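Local coordinates for protein putative alpha-L-fucosidase (Bacteroides thetaiotaomicron VPI-5482, PDB 3GZA) that probably hydrolyses alpha-L-fucosidic linkages, releasing L-fucose, at residues F217-S222 with D250-L255; T226-C231 with L255-K260; S233-P238 with Y264-M269. One frame throughout, in Å; residues are numbered along the deposited sequence.

Contact 1. Residues F217-S222 with D250-L255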
ATOM      1  N   PHE A 217      26.389 -18.009   2.449  1.00 25.11           N
ATOM      2  CA  PHE A 217      27.053 -18.376   1.216  1.00 24.42           C
ATOM      3  C   PHE A 217      27.300 -17.066   0.491  1.00 24.62           C
ATOM      4  O   PHE A 217      26.806 -16.021   0.955  1.00 24.53           O
ATOM      5  CB  PHE A 217      26.277 -19.425   0.408  1.00 24.91           C
ATOM      6  CG  PHE A 217      24.899 -19.026   0.027  1.00 23.64           C
ATOM      7  CD1 PHE A 217      24.706 -18.241  -1.050  1.00 25.77           C
ATOM      8  CD2 PHE A 217      23.792 -19.480   0.752  1.00 24.20           C
ATOM      9  CE1 PHE A 217      23.485 -17.874  -1.417  1.00 24.86           C
ATOM     10  CE2 PHE A 217      22.559 -19.133   0.390  1.00 25.93           C
ATOM     11  CZ  PHE A 217      22.390 -18.356  -0.712  1.00 25.15           C
ATOM     12  N   ARG A 218      28.074 -17.083  -0.589  1.00 25.08           N
ATOM     13  CA  ARG A 218      28.415 -15.853  -1.307  1.00 25.32           C
ATOM     14  C   ARG A 218      28.046 -15.999  -2.760  1.00 25.14           C
ATOM     15  O   ARG A 218      28.212 -17.069  -3.317  1.00 25.44           O
ATOM     16  CB  ARG A 218      29.916 -15.516  -1.241  1.00 26.13           C
ATOM     17  CG  ARG A 218      30.835 -16.570  -1.896  1.00 25.88           C
ATOM     18  CD  ARG A 218      32.282 -16.263  -1.658  1.00 25.88           C
ATOM     19  NE  ARG A 218      33.085 -16.989  -2.648  1.00 25.38           N
ATOM     20  CZ  ARG A 218      33.663 -18.175  -2.468  1.00 24.97           C
ATOM     21  NH1 ARG A 218      33.665 -18.777  -1.268  1.00 25.00           N
ATOM     22  NH2 ARG A 218      34.312 -18.727  -3.482  1.00 24.92           N
ATOM     23  N   TRP A 219      27.629 -14.900  -3.362  1.00 25.39           N
ATOM     24  CA  TRP A 219      27.440 -14.846  -4.823  1.00 26.52           C
ATOM     25  C   TRP A 219      28.813 -14.943  -5.448  1.00 26.54           C
ATOM     26  O   TRP A 219      29.716 -14.177  -5.113  1.00 28.74           O
ATOM     27  CB  TRP A 219      26.774 -13.517  -5.193  1.00 28.06           C
ATOM     28  CG  TRP A 219      26.592 -13.313  -6.670  1.00 26.70           C
ATOM     29  CD1 TRP A 219      25.859 -14.054  -7.490  1.00 28.77           C
ATOM     30  CD2 TRP A 219      27.157 -12.261  -7.449  1.00 26.39           C
ATOM     31  NE1 TRP A 219      25.907 -13.553  -8.759  1.00 29.14           N
ATOM     32  CE2 TRP A 219      26.690 -12.441  -8.765  1.00 26.59           C
ATOM     33  CE3 TRP A 219      27.978 -11.182  -7.159  1.00 30.07           C
ATOM     34  CZ2 TRP A 219      27.026 -11.603  -9.784  1.00 27.83           C
ATOM     35  CZ3 TRP A 219      28.344 -10.354  -8.181  1.00 30.57           C
ATOM     36  CH2 TRP A 219      27.863 -10.567  -9.483  1.00 29.14           C
ATOM     37  N   GLY A 220      28.968 -15.879  -6.381  1.00 24.82           N
ATOM     38  CA  GLY A 220      30.243 -16.162  -7.031  1.00 26.08           C
ATOM     39  C   GLY A 220      30.762 -15.188  -8.065  1.00 26.61           C
ATOM     40  O   GLY A 220      31.612 -15.570  -8.877  1.00 25.94           O
ATOM     41  N   GLY A 221      30.275 -13.958  -8.050  1.00 26.66           N
ATOM     42  CA  GLY A 221      30.894 -12.900  -8.881  1.00 27.33           C
ATOM     43  C   GLY A 221      30.376 -12.690 -10.297  1.00 26.99           C
ATOM     44  O   GLY A 221      30.923 -11.827 -11.009  1.00 26.86           O
ATOM     45  N   SER A 222      29.409 -13.493 -10.756  1.00 25.53           N
ATOM     46  CA  SER A 222      28.827 -13.305 -12.076  1.00 24.79           C
ATOM     47  C   SER A 222      27.500 -14.044 -12.087  1.00 24.86           C
ATOM     48  O   SER A 222      27.194 -14.804 -11.174  1.00 25.08           O
ATOM     49  CB  SER A 222      29.712 -13.876 -13.164  1.00 24.76           C
ATOM     50  OG  SER A 222      29.690 -15.308 -13.157  1.00 25.67           O
ATOM     51  N   ASP A 250      40.971  -7.424  -4.504  1.00 37.18           N
ATOM     52  CA  ASP A 250      40.172  -7.397  -5.729  1.00 35.84           C
ATOM     53  C   ASP A 250      38.943  -8.223  -5.316  1.00 34.68           C
ATOM     54  O   ASP A 250      38.968  -9.459  -5.287  1.00 33.45           O
ATOM     55  CB  ASP A 250      40.986  -8.024  -6.874  1.00 35.63           C
ATOM     56  CG  ASP A 250      40.222  -8.098  -8.189  1.00 36.58           C
ATOM     57  OD1 ASP A 250      38.977  -8.189  -8.152  1.00 32.36           O
ATOM     58  OD2 ASP A 250      40.909  -8.134  -9.248  1.00 36.17           O
ATOM     59  N   GLN A 251      37.853  -7.542  -4.979  1.00 33.82           N
ATOM     60  CA  GLN A 251      36.696  -8.243  -4.447  1.00 33.91           C
ATOM     61  C   GLN A 251      36.011  -9.218  -5.386  1.00 32.72           C
ATOM     62  O   GLN A 251      35.543 -10.264  -4.927  1.00 32.04           O
ATOM     63  CB  GLN A 251      35.664  -7.265  -3.896  1.00 34.86           C
ATOM     64  CG  GLN A 251      36.238  -6.372  -2.839  1.00 35.76           C
ATOM     65  CD  GLN A 251      35.170  -5.619  -2.101  1.00 39.71           C
ATOM     66  OE1 GLN A 251      33.971  -5.847  -2.309  1.00 44.10           O
ATOM     67  NE2 GLN A 251      35.584  -4.727  -1.241  1.00 37.88           N
ATOM     68  N   LEU A 252      35.888  -8.894  -6.674  1.00 32.71           N
ATOM     69  CA  LEU A 252      35.276  -9.845  -7.588  1.00 32.15           C
ATOM     70  C   LEU A 252      36.123 -11.074  -7.655  1.00 29.92           C
ATOM     71  O   LEU A 252      35.566 -12.148  -7.701  1.00 29.91           O
ATOM     72  CB  LEU A 252      35.070  -9.324  -9.022  1.00 33.04           C
ATOM     73  CG  LEU A 252      33.780  -8.580  -9.277  1.00 35.72           C
ATOM     74  CD1 LEU A 252      33.801  -8.066 -10.711  1.00 35.29           C
ATOM     75  CD2 LEU A 252      32.544  -9.406  -9.001  1.00 35.74           C
ATOM     76  N   GLU A 253      37.447 -10.936  -7.664  1.00 30.22           N
ATOM     77  CA  GLU A 253      38.293 -12.136  -7.691  1.00 30.55           C
ATOM     78  C   GLU A 253      38.076 -12.962  -6.445  1.00 28.84           C
ATOM     79  O   GLU A 253      38.080 -14.162  -6.513  1.00 28.73           O
ATOM     80  CB  GLU A 253      39.762 -11.789  -7.818  1.00 31.51           C
ATOM     81  CG  GLU A 253      40.125 -11.255  -9.190  1.00 35.65           C
ATOM     82  CD  GLU A 253      39.972 -12.276 -10.277  1.00 38.32           C
ATOM     83  OE1 GLU A 253      40.338 -13.445 -10.066  1.00 34.65           O
ATOM     84  OE2 GLU A 253      39.488 -11.898 -11.363  1.00 41.43           O
ATOM     85  N   LEU A 254      37.926 -12.302  -5.303  1.00 29.13           N
ATOM     86  CA  LEU A 254      37.662 -12.989  -4.045  1.00 28.07           C
ATOM     87  C   LEU A 254      36.322 -13.717  -4.085  1.00 27.45           C
ATOM     88  O   LEU A 254      36.231 -14.843  -3.610  1.00 26.73           O
ATOM     89  CB  LEU A 254      37.793 -11.988  -2.870  1.00 28.45           C
ATOM     90  CG  LEU A 254      37.416 -12.502  -1.486  1.00 29.89           C
ATOM     91  CD1 LEU A 254      38.319 -13.698  -1.113  1.00 27.95           C
ATOM     92  CD2 LEU A 254      37.479 -11.358  -0.436  1.00 29.68           C
ATOM     93  N   LEU A 255      35.257 -13.125  -4.660  1.00 26.15           N
ATOM     94  CA  LEU A 255      33.965 -13.859  -4.793  1.00 26.29           C
ATOM     95  C   LEU A 255      34.073 -15.077  -5.685  1.00 25.56           C
ATOM     96  O   LEU A 255      33.554 -16.138  -5.375  1.00 26.03           O
ATOM     97  CB  LEU A 255      32.881 -12.925  -5.311  1.00 26.89           C
ATOM     98  CG  LEU A 255      32.498 -11.766  -4.392  1.00 29.28           C
ATOM     99  CD1 LEU A 255      31.617 -10.800  -5.168  1.00 28.54           C
ATOM    100  CD2 LEU A 255      31.790 -12.265  -3.085  1.00 29.59           C
TER

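Contact 2. Residues T226-C231 with L255-K260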
ATOM      1  N   THR A 226      28.587 -20.003 -13.386  1.00 25.10           N
ATOM      2  CA  THR A 226      29.913 -20.585 -13.145  1.00 24.93           C
ATOM      3  C   THR A 226      30.595 -19.823 -12.041  1.00 24.94           C
ATOM      4  O   THR A 226      30.159 -18.742 -11.649  1.00 24.37           O
ATOM      5  CB  THR A 226      30.845 -20.507 -14.368  1.00 26.32           C
ATOM      6  OG1 THR A 226      31.277 -19.138 -14.606  1.00 25.05           O
ATOM      7  CG2 THR A 226      30.188 -21.060 -15.596  1.00 24.55           C
ATOM      8  N   VAL A 227      31.641 -20.434 -11.520  1.00 23.88           N
ATOM      9  CA  VAL A 227      32.621 -19.784 -10.674  1.00 24.70           C
ATOM     10  C   VAL A 227      33.970 -19.991 -11.336  1.00 24.43           C
ATOM     11  O   VAL A 227      34.102 -20.749 -12.275  1.00 23.84           O
ATOM     12  CB  VAL A 227      32.613 -20.320  -9.228  1.00 24.63           C
ATOM     13  CG1 VAL A 227      31.320 -19.951  -8.507  1.00 24.62           C
ATOM     14  CG2 VAL A 227      32.867 -21.862  -9.159  1.00 24.48           C
ATOM     15  N   GLU A 228      35.021 -19.382 -10.811  1.00 24.55           N
ATOM     16  CA  GLU A 228      36.343 -19.573 -11.348  1.00 24.39           C
ATOM     17  C   GLU A 228      37.017 -20.742 -10.648  1.00 24.07           C
ATOM     18  O   GLU A 228      36.397 -21.411  -9.818  1.00 23.44           O
ATOM     19  CB  GLU A 228      37.135 -18.284 -11.247  1.00 24.07           C
ATOM     20  CG  GLU A 228      36.535 -17.142 -12.064  1.00 26.63           C
ATOM     21  CD  GLU A 228      36.526 -17.442 -13.542  1.00 29.12           C
ATOM     22  OE1 GLU A 228      37.590 -17.826 -14.051  1.00 36.16           O
ATOM     23  OE2 GLU A 228      35.494 -17.245 -14.205  1.00 31.60           O
ATOM     24  N   TYR A 229      38.251 -21.040 -11.033  1.00 23.91           N
ATOM     25  CA  TYR A 229      39.008 -22.141 -10.441  1.00 23.55           C
ATOM     26  C   TYR A 229      40.437 -21.694 -10.116  1.00 24.18           C
ATOM     27  O   TYR A 229      41.069 -21.067 -10.967  1.00 23.67           O
ATOM     28  CB  TYR A 229      38.958 -23.385 -11.374  1.00 23.98           C
ATOM     29  CG  TYR A 229      39.538 -24.580 -10.633  1.00 21.77           C
ATOM     30  CD1 TYR A 229      38.722 -25.332  -9.784  1.00 22.59           C
ATOM     31  CD2 TYR A 229      40.875 -24.916 -10.735  1.00 23.04           C
ATOM     32  CE1 TYR A 229      39.222 -26.343  -9.048  1.00 24.00           C
ATOM     33  CE2 TYR A 229      41.419 -25.953  -9.976  1.00 22.08           C
ATOM     34  CZ  TYR A 229      40.570 -26.674  -9.134  1.00 22.66           C
ATOM     35  OH  TYR A 229      41.076 -27.703  -8.387  1.00 23.37           O
ATOM     36  N   PRO A 230      40.948 -22.015  -8.906  1.00 24.35           N
ATOM     37  CA  PRO A 230      40.318 -22.768  -7.814  1.00 23.81           C
ATOM     38  C   PRO A 230      39.154 -22.016  -7.192  1.00 24.13           C
ATOM     39  O   PRO A 230      39.039 -20.786  -7.361  1.00 22.94           O
ATOM     40  CB  PRO A 230      41.454 -22.933  -6.794  1.00 23.61           C
ATOM     41  CG  PRO A 230      42.352 -21.824  -7.044  1.00 26.41           C
ATOM     42  CD  PRO A 230      42.317 -21.608  -8.531  1.00 25.33           C
ATOM     43  N   CYS A 231      38.261 -22.746  -6.533  1.00 22.98           N
ATOM     44  CA  CYS A 231      37.135 -22.137  -5.827  1.00 23.69           C
ATOM     45  C   CYS A 231      37.018 -22.766  -4.433  1.00 23.95           C
ATOM     46  O   CYS A 231      36.688 -23.930  -4.303  1.00 24.41           O
ATOM     47  CB  CYS A 231      35.809 -22.289  -6.568  1.00 23.62           C
ATOM     48  SG  CYS A 231      34.477 -21.418  -5.767  1.00 25.50           S
ATOM     49  N   LEU A 255      35.257 -13.125  -4.660  1.00 26.15           N
ATOM     50  CA  LEU A 255      33.965 -13.859  -4.793  1.00 26.29           C
ATOM     51  C   LEU A 255      34.073 -15.077  -5.685  1.00 25.56           C
ATOM     52  O   LEU A 255      33.554 -16.138  -5.375  1.00 26.03           O
ATOM     53  CB  LEU A 255      32.881 -12.925  -5.311  1.00 26.89           C
ATOM     54  CG  LEU A 255      32.498 -11.766  -4.392  1.00 29.28           C
ATOM     55  CD1 LEU A 255      31.617 -10.800  -5.168  1.00 28.54           C
ATOM     56  CD2 LEU A 255      31.790 -12.265  -3.085  1.00 29.59           C
ATOM     57  N   LYS A 256      34.809 -14.933  -6.790  1.00 25.02           N
ATOM     58  CA  LYS A 256      34.973 -15.985  -7.764  1.00 26.64           C
ATOM     59  C   LYS A 256      35.813 -17.171  -7.341  1.00 26.43           C
ATOM     60  O   LYS A 256      35.627 -18.285  -7.872  1.00 28.21           O
ATOM     61  CB  LYS A 256      35.573 -15.360  -9.043  1.00 26.52           C
ATOM     62  CG  LYS A 256      34.560 -14.483  -9.791  1.00 29.55           C
ATOM     63  CD  LYS A 256      35.177 -13.699 -10.945  1.00 31.18           C
ATOM     64  CE  LYS A 256      34.089 -12.868 -11.664  1.00 33.42           C
ATOM     65  NZ  LYS A 256      34.706 -11.898 -12.569  1.00 35.27           N
ATOM     66  N   HIS A 257      36.764 -16.921  -6.447  1.00 25.96           N
ATOM     67  CA  HIS A 257      37.725 -17.927  -6.009  1.00 24.95           C
ATOM     68  C   HIS A 257      37.660 -18.293  -4.524  1.00 24.47           C
ATOM     69  O   HIS A 257      38.144 -19.347  -4.145  1.00 24.08           O
ATOM     70  CB  HIS A 257      39.178 -17.432  -6.288  1.00 24.82           C
ATOM     71  CG  HIS A 257      39.550 -17.384  -7.749  1.00 24.27           C
ATOM     72  ND1 HIS A 257      39.956 -18.495  -8.448  1.00 25.05           N
ATOM     73  CD2 HIS A 257      39.572 -16.352  -8.635  1.00 25.78           C
ATOM     74  CE1 HIS A 257      40.218 -18.153  -9.700  1.00 26.16           C
ATOM     75  NE2 HIS A 257      40.009 -16.853  -9.839  1.00 25.99           N
ATOM     76  N   GLY A 258      37.181 -17.388  -3.677  1.00 24.79           N
ATOM     77  CA  GLY A 258      37.290 -17.567  -2.232  1.00 25.29           C
ATOM     78  C   GLY A 258      38.734 -17.359  -1.773  1.00 24.43           C
ATOM     79  O   GLY A 258      39.612 -16.908  -2.533  1.00 23.76           O
ATOM     80  N   ASP A 259      39.011 -17.692  -0.509  1.00 24.05           N
ATOM     81  CA  ASP A 259      40.299 -17.490   0.078  1.00 24.04           C
ATOM     82  C   ASP A 259      40.612 -18.731   0.882  1.00 24.08           C
ATOM     83  O   ASP A 259      40.042 -18.977   1.942  1.00 23.46           O
ATOM     84  CB  ASP A 259      40.260 -16.237   0.964  1.00 23.30           C
ATOM     85  CG  ASP A 259      41.552 -15.952   1.682  1.00 24.66           C
ATOM     86  OD1 ASP A 259      42.561 -16.689   1.559  1.00 23.88           O
ATOM     87  OD2 ASP A 259      41.533 -14.928   2.423  1.00 28.32           O
ATOM     88  N   LYS A 260      41.537 -19.515   0.365  1.00 23.53           N
ATOM     89  CA  LYS A 260      41.939 -20.758   1.000  1.00 24.16           C
ATOM     90  C   LYS A 260      42.398 -20.597   2.447  1.00 23.41           C
ATOM     91  O   LYS A 260      42.341 -21.559   3.211  1.00 24.72           O
ATOM     92  CB  LYS A 260      43.023 -21.456   0.168  1.00 24.39           C
ATOM     93  CG  LYS A 260      44.327 -20.776   0.089  1.00 26.49           C
ATOM     94  CD  LYS A 260      45.231 -21.500  -0.902  1.00 29.57           C
ATOM     95  CE  LYS A 260      46.563 -20.832  -0.961  1.00 32.44           C
ATOM     96  NZ  LYS A 260      47.548 -21.591  -1.819  1.00 34.95           N
TER
HETATM   97  O   HOH W   1      39.986 -15.951 -12.506  1.00 35.82           O

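Contact 3. Residues S233-P238 with Y264-M269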
ATOM      1  N   SER A 233      35.702 -22.574  -0.274  1.00 23.95           N
ATOM      2  CA  SER A 233      34.538 -22.170   0.507  1.00 23.39           C
ATOM      3  C   SER A 233      34.855 -21.172   1.586  1.00 22.82           C
ATOM      4  O   SER A 233      33.960 -20.489   2.068  1.00 22.91           O
ATOM      5  CB  SER A 233      33.910 -23.362   1.239  1.00 23.76           C
ATOM      6  OG  SER A 233      33.365 -24.281   0.311  1.00 25.06           O
ATOM      7  N   THR A 234      36.123 -21.108   1.961  1.00 23.22           N
ATOM      8  CA  THR A 234      36.617 -20.251   3.008  1.00 23.65           C
ATOM      9  C   THR A 234      36.759 -18.805   2.528  1.00 23.51           C
ATOM     10  O   THR A 234      36.919 -18.534   1.324  1.00 23.01           O
ATOM     11  CB  THR A 234      37.862 -20.829   3.604  1.00 23.12           C
ATOM     12  OG1 THR A 234      38.799 -21.204   2.579  1.00 22.57           O
ATOM     13  CG2 THR A 234      37.505 -22.050   4.455  1.00 23.33           C
ATOM     14  N   PHE A 235      36.677 -17.882   3.498  1.00 23.17           N
ATOM     15  CA  PHE A 235      36.513 -16.473   3.191  1.00 23.52           C
ATOM     16  C   PHE A 235      37.105 -15.647   4.330  1.00 24.00           C
ATOM     17  O   PHE A 235      37.095 -16.092   5.466  1.00 22.11           O
ATOM     18  CB  PHE A 235      34.987 -16.237   2.943  1.00 24.00           C
ATOM     19  CG  PHE A 235      34.694 -15.179   1.917  1.00 25.03           C
ATOM     20  CD1 PHE A 235      35.007 -15.419   0.576  1.00 25.62           C
ATOM     21  CD2 PHE A 235      34.160 -13.933   2.272  1.00 25.12           C
ATOM     22  CE1 PHE A 235      34.761 -14.466  -0.355  1.00 28.22           C
ATOM     23  CE2 PHE A 235      33.918 -12.970   1.310  1.00 27.50           C
ATOM     24  CZ  PHE A 235      34.233 -13.226   0.011  1.00 28.05           C
ATOM     25  N   PRO A 236      37.642 -14.465   4.021  1.00 23.51           N
ATOM     26  CA  PRO A 236      38.309 -13.680   5.052  1.00 23.13           C
ATOM     27  C   PRO A 236      37.417 -13.033   6.111  1.00 22.93           C
ATOM     28  O   PRO A 236      37.908 -12.700   7.207  1.00 23.81           O
ATOM     29  CB  PRO A 236      39.059 -12.621   4.240  1.00 24.39           C
ATOM     30  CG  PRO A 236      38.309 -12.491   3.000  1.00 25.21           C
ATOM     31  CD  PRO A 236      37.775 -13.845   2.682  1.00 23.64           C
ATOM     32  N   VAL A 237      36.134 -12.922   5.806  1.00 22.86           N
ATOM     33  CA  VAL A 237      35.140 -12.319   6.679  1.00 23.96           C
ATOM     34  C   VAL A 237      33.900 -13.136   6.586  1.00 24.28           C
ATOM     35  O   VAL A 237      33.692 -13.851   5.606  1.00 23.71           O
ATOM     36  CB  VAL A 237      34.858 -10.834   6.317  1.00 23.95           C
ATOM     37  CG1 VAL A 237      36.058  -9.955   6.712  1.00 26.59           C
ATOM     38  CG2 VAL A 237      34.465 -10.691   4.823  1.00 25.47           C
ATOM     39  N   PRO A 238      33.033 -13.068   7.615  1.00 24.81           N
ATOM     40  CA  PRO A 238      31.816 -13.876   7.652  1.00 25.23           C
ATOM     41  C   PRO A 238      30.651 -13.370   6.826  1.00 26.14           C
ATOM     42  O   PRO A 238      29.516 -13.741   7.077  1.00 24.76           O
ATOM     43  CB  PRO A 238      31.499 -13.938   9.157  1.00 27.39           C
ATOM     44  CG  PRO A 238      31.945 -12.719   9.653  1.00 25.35           C
ATOM     45  CD  PRO A 238      33.217 -12.334   8.877  1.00 25.26           C
ATOM     46  N   TYR A 264      36.513 -18.014   7.833  1.00 23.27           N
ATOM     47  CA  TYR A 264      35.034 -18.137   7.775  1.00 23.87           C
ATOM     48  C   TYR A 264      34.547 -19.005   6.622  1.00 24.53           C
ATOM     49  O   TYR A 264      35.145 -19.024   5.523  1.00 26.07           O
ATOM     50  CB  TYR A 264      34.410 -16.722   7.699  1.00 24.32           C
ATOM     51  CG  TYR A 264      34.873 -15.902   8.880  1.00 24.83           C
ATOM     52  CD1 TYR A 264      34.278 -16.062  10.126  1.00 27.96           C
ATOM     53  CD2 TYR A 264      35.966 -15.053   8.778  1.00 24.68           C
ATOM     54  CE1 TYR A 264      34.699 -15.362  11.219  1.00 28.51           C
ATOM     55  CE2 TYR A 264      36.408 -14.349   9.871  1.00 24.32           C
ATOM     56  CZ  TYR A 264      35.776 -14.511  11.091  1.00 26.48           C
ATOM     57  OH  TYR A 264      36.225 -13.798  12.172  1.00 29.14           O
ATOM     58  N   TRP A 265      33.464 -19.733   6.883  1.00 24.02           N
ATOM     59  CA  TRP A 265      32.890 -20.626   5.892  1.00 23.47           C
ATOM     60  C   TRP A 265      31.753 -19.911   5.167  1.00 23.51           C
ATOM     61  O   TRP A 265      30.653 -19.729   5.714  1.00 23.38           O
ATOM     62  CB  TRP A 265      32.384 -21.903   6.567  1.00 24.43           C
ATOM     63  CG  TRP A 265      32.209 -23.031   5.559  1.00 23.07           C
ATOM     64  CD1 TRP A 265      31.104 -23.357   4.886  1.00 23.90           C
ATOM     65  CD2 TRP A 265      33.240 -23.917   5.090  1.00 22.96           C
ATOM     66  NE1 TRP A 265      31.351 -24.409   4.024  1.00 23.49           N
ATOM     67  CE2 TRP A 265      32.658 -24.778   4.158  1.00 24.17           C
ATOM     68  CE3 TRP A 265      34.584 -24.096   5.413  1.00 23.70           C
ATOM     69  CZ2 TRP A 265      33.385 -25.789   3.529  1.00 23.27           C
ATOM     70  CZ3 TRP A 265      35.295 -25.099   4.784  1.00 22.87           C
ATOM     71  CH2 TRP A 265      34.696 -25.916   3.853  1.00 24.28           C
ATOM     72  N   VAL A 266      32.055 -19.391   3.970  1.00 23.11           N
ATOM     73  CA  VAL A 266      31.104 -18.607   3.159  1.00 22.12           C
ATOM     74  C   VAL A 266      31.139 -19.170   1.723  1.00 23.32           C
ATOM     75  O   VAL A 266      31.775 -18.574   0.835  1.00 22.99           O
ATOM     76  CB  VAL A 266      31.391 -17.091   3.168  1.00 23.68           C
ATOM     77  CG1 VAL A 266      30.238 -16.328   2.595  1.00 24.64           C
ATOM     78  CG2 VAL A 266      31.639 -16.572   4.604  1.00 23.06           C
ATOM     79  N   PRO A 267      30.527 -20.350   1.525  1.00 23.29           N
ATOM     80  CA  PRO A 267      30.727 -21.059   0.275  1.00 23.07           C
ATOM     81  C   PRO A 267      30.110 -20.436  -0.948  1.00 23.86           C
ATOM     82  O   PRO A 267      29.207 -19.604  -0.876  1.00 24.03           O
ATOM     83  CB  PRO A 267      30.175 -22.457   0.564  1.00 23.72           C
ATOM     84  CG  PRO A 267      29.214 -22.229   1.702  1.00 24.64           C
ATOM     85  CD  PRO A 267      29.700 -21.124   2.467  1.00 25.03           C
ATOM     86  N   ALA A 268      30.651 -20.858  -2.089  1.00 23.93           N
ATOM     87  CA  ALA A 268      30.270 -20.295  -3.372  1.00 24.11           C
ATOM     88  C   ALA A 268      28.915 -20.684  -3.948  1.00 25.26           C
ATOM     89  O   ALA A 268      28.503 -21.834  -3.975  1.00 24.43           O
ATOM     90  CB  ALA A 268      31.365 -20.600  -4.415  1.00 25.40           C
HETATM   91  N   MSE A 269      28.237 -19.677  -4.431  1.00 24.86           N
HETATM   92  CA  MSE A 269      26.982 -19.812  -5.144  1.00 24.50           C
HETATM   93  C   MSE A 269      27.203 -19.338  -6.582  1.00 24.42           C
HETATM   94  O   MSE A 269      27.858 -18.342  -6.822  1.00 25.02           O
HETATM   95  CB  MSE A 269      25.917 -18.934  -4.515  1.00 25.47           C
HETATM   96  CG  MSE A 269      24.631 -19.042  -5.126  1.00 26.90           C
HETATM   97 SE   MSE A 269      24.199 -17.613  -6.406  0.75 26.68          SE
HETATM   98  CE  MSE A 269      23.632 -16.315  -5.116  1.00 25.73           C
TER
HETATM   99  O   HOH W   2      32.504 -23.100  -2.171  1.00 17.18           O

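Contact 1. Residues F217-S222 with D250-L255
Arg218 and Leu255 carry the polar part of this contact. The guanidinium comes side-on to the carbonyl of Leu255, and two of its nitrogens share the one oxygen: NE lies 2.9 Å from Leu255 O in a nearly straight bond (166°), while NH2 is 3.3 Å from Leu255 O in a more bent one. The oxygen sits in the guanidinium plane, and both donors reach it from the same face of the carbonyl. The chain runs extended from CG to NE, which carries the group from strand 218-219 out to the helix. NH1 is taken by Val266 O and Trp232 O.

Apolar contacts pair Trp219 CE3 with Leu255 CD1 (4.2 Å) and Trp219 CZ3 with Leu252 CD2 (4.4 Å). Two backbone oxygens pack on leucine carbons: Trp219 O 3.4 Å from Leu255 CB, Gly221 O 3.5 Å from Leu252 CD2. Gly221 (phi 90°) turns the backbone under the indole; a CB there would jam against Gly220 O and lie close to Leu252 O and Leu255 CB. The indole NE1 is bonded to Asp271.

A leucine in place of Arg218 would probably leave the carbonyls of Leu255, Val266 and Trp232 without this shared donor and loosen the helix end from the strand. One cationic group thus collects Leu255 O, near the C-terminal end of helix 251-257, with two outside carbonyls, and its charge is likely to suit the partial negative charge there.

Contact 2. Residues T226-C231 with L255-K260
Glu228 and Pro230 of the loop 226-231 hold the C-terminal end of helix 251-257 through two hydrogen bonds. Glu228 N donates to Lys256 O at 3.2 Å, tilted from the carbonyl plane. The second is shorter: His257 ND1 donates to Pro230 O at 2.7 Å, arriving in the plane of that carbonyl although the oxygen stands 22° out of the ring plane. This bond places the hydrogen on ND1 and fixes the turn of the imidazole. The other ring nitrogen, NE2, lies 2.8 Å from a water, which also makes a weak bond to Glu228 OE1.

Weaker C-H contacts support the same pairing. Glu228 CB lies over one face of the His257 ring, 3.7 Å from its centroid, in a CH-pi contact. Cys231 CA makes a C-H...O contact with His257 O, 3.4 Å away, and the backbone of His257 is also bonded to Trp232.

Aliphatic packing joins Glu228 and Lys256, which lie side by side and point the same way, with CG of the glutamate 3.6 Å from CB of the lysine. The bend of the glutamate at chi2 (-63°) turns its carboxylate away from the helix backbone; OE2 stays 5.6 Å from Lys256 NZ, so the opposite charges are not in contact. A cis peptide precedes Pro230, where the loop folds around the imidazole edge.

Tyr229 reaches beyond the loop, its OH bonded to Ser404 O and Glu403 N, and Cys231 N is bonded to Ser404 OG. The arrangement is a helix C-terminus, ended by Gly258 with positive phi (73°), received by a loop of the TIM-barrel-like fucosidase domain that also touches the C-terminal beta-sandwich through Ser404 and Glu403.

Contact 3. Residues S233-P238 with Y264-M269
Strand 234-235 runs antiparallel to the start of strand 264-273, with Phe235 and Tyr264 as the hydrogen-bonded pair and Thr234 and Trp265 as the non-hydrogen-bonded one. Tyr264 N donates to Phe235 O at 3.1 Å in the carbonyl plane, whereas the return bond from Phe235 N to Tyr264 O is weak. Next along, Val266 N donates to Ser233 O at 2.9 Å, nearly on the line of the C=O bond.

On the side of Thr234 and Trp265, the indole is the platform. Ser233 CB sits over its six-membered ring, 3.6 Å from the centroid, and Thr234 CG2 touches Trp265 CE3 at 3.7 Å. The threonine's chi1 of 49° sets CG2 toward the indole and leaves OG1 to bond with Asp259 O. The Trp265 indole itself is bonded through NE1 to His18, on helix 15-20.

On the side of Phe235 and Tyr264, the side chains of Pro238 and Tyr264 run side by side, the proline over one face of the phenol ring. Its CD stands 3.7 Å above the ring centre, almost on the normal (6°), in a CH-pi contact, while Pro236 O comes to the ring's edge. Val266 meets the phenylalanine through CB, 3.7 Å from Phe235 CB. The Phe235 ring continues toward Leu254 and Leu255 of helix 251-257.

Ser233 OG accepts from a water that in turn accepts from Ala268 N, and the hydroxyl is also bonded to Glu381. Two strand residues, each with an aromatic side chain, are thus clad by aliphatic C-H groups on separate faces, while the polar groups of Ser233 and Thr234 are met by water, Glu381 and Asp259; the pairing rests on dispersion and backbone bonds together, with no charged pair across it.

Overall arrangement
The three contacts form one continuous patch: centres of contacts 1 and 2 lie about 7 Å apart, and contact 3 about 10 Å from each. Helix 251-257 serves contacts 1 and 2, sharing Leu255. Strand 264-273 of contact 3 pairs in parallel with strand 218-219 of contact 1, where Arg218 N is 2.8 Å from Pro267 O and Gly220 N is 2.7 Å from Met269 O. Contacts 2 and 3 meet where Cys231 SG packs 3.5 Å from Ala268 CB. A bound HEPES molecule lies about 3 Å from the side chain of Trp219, but about 9 Å from that of Lys256 and about 11 Å from that of Val266.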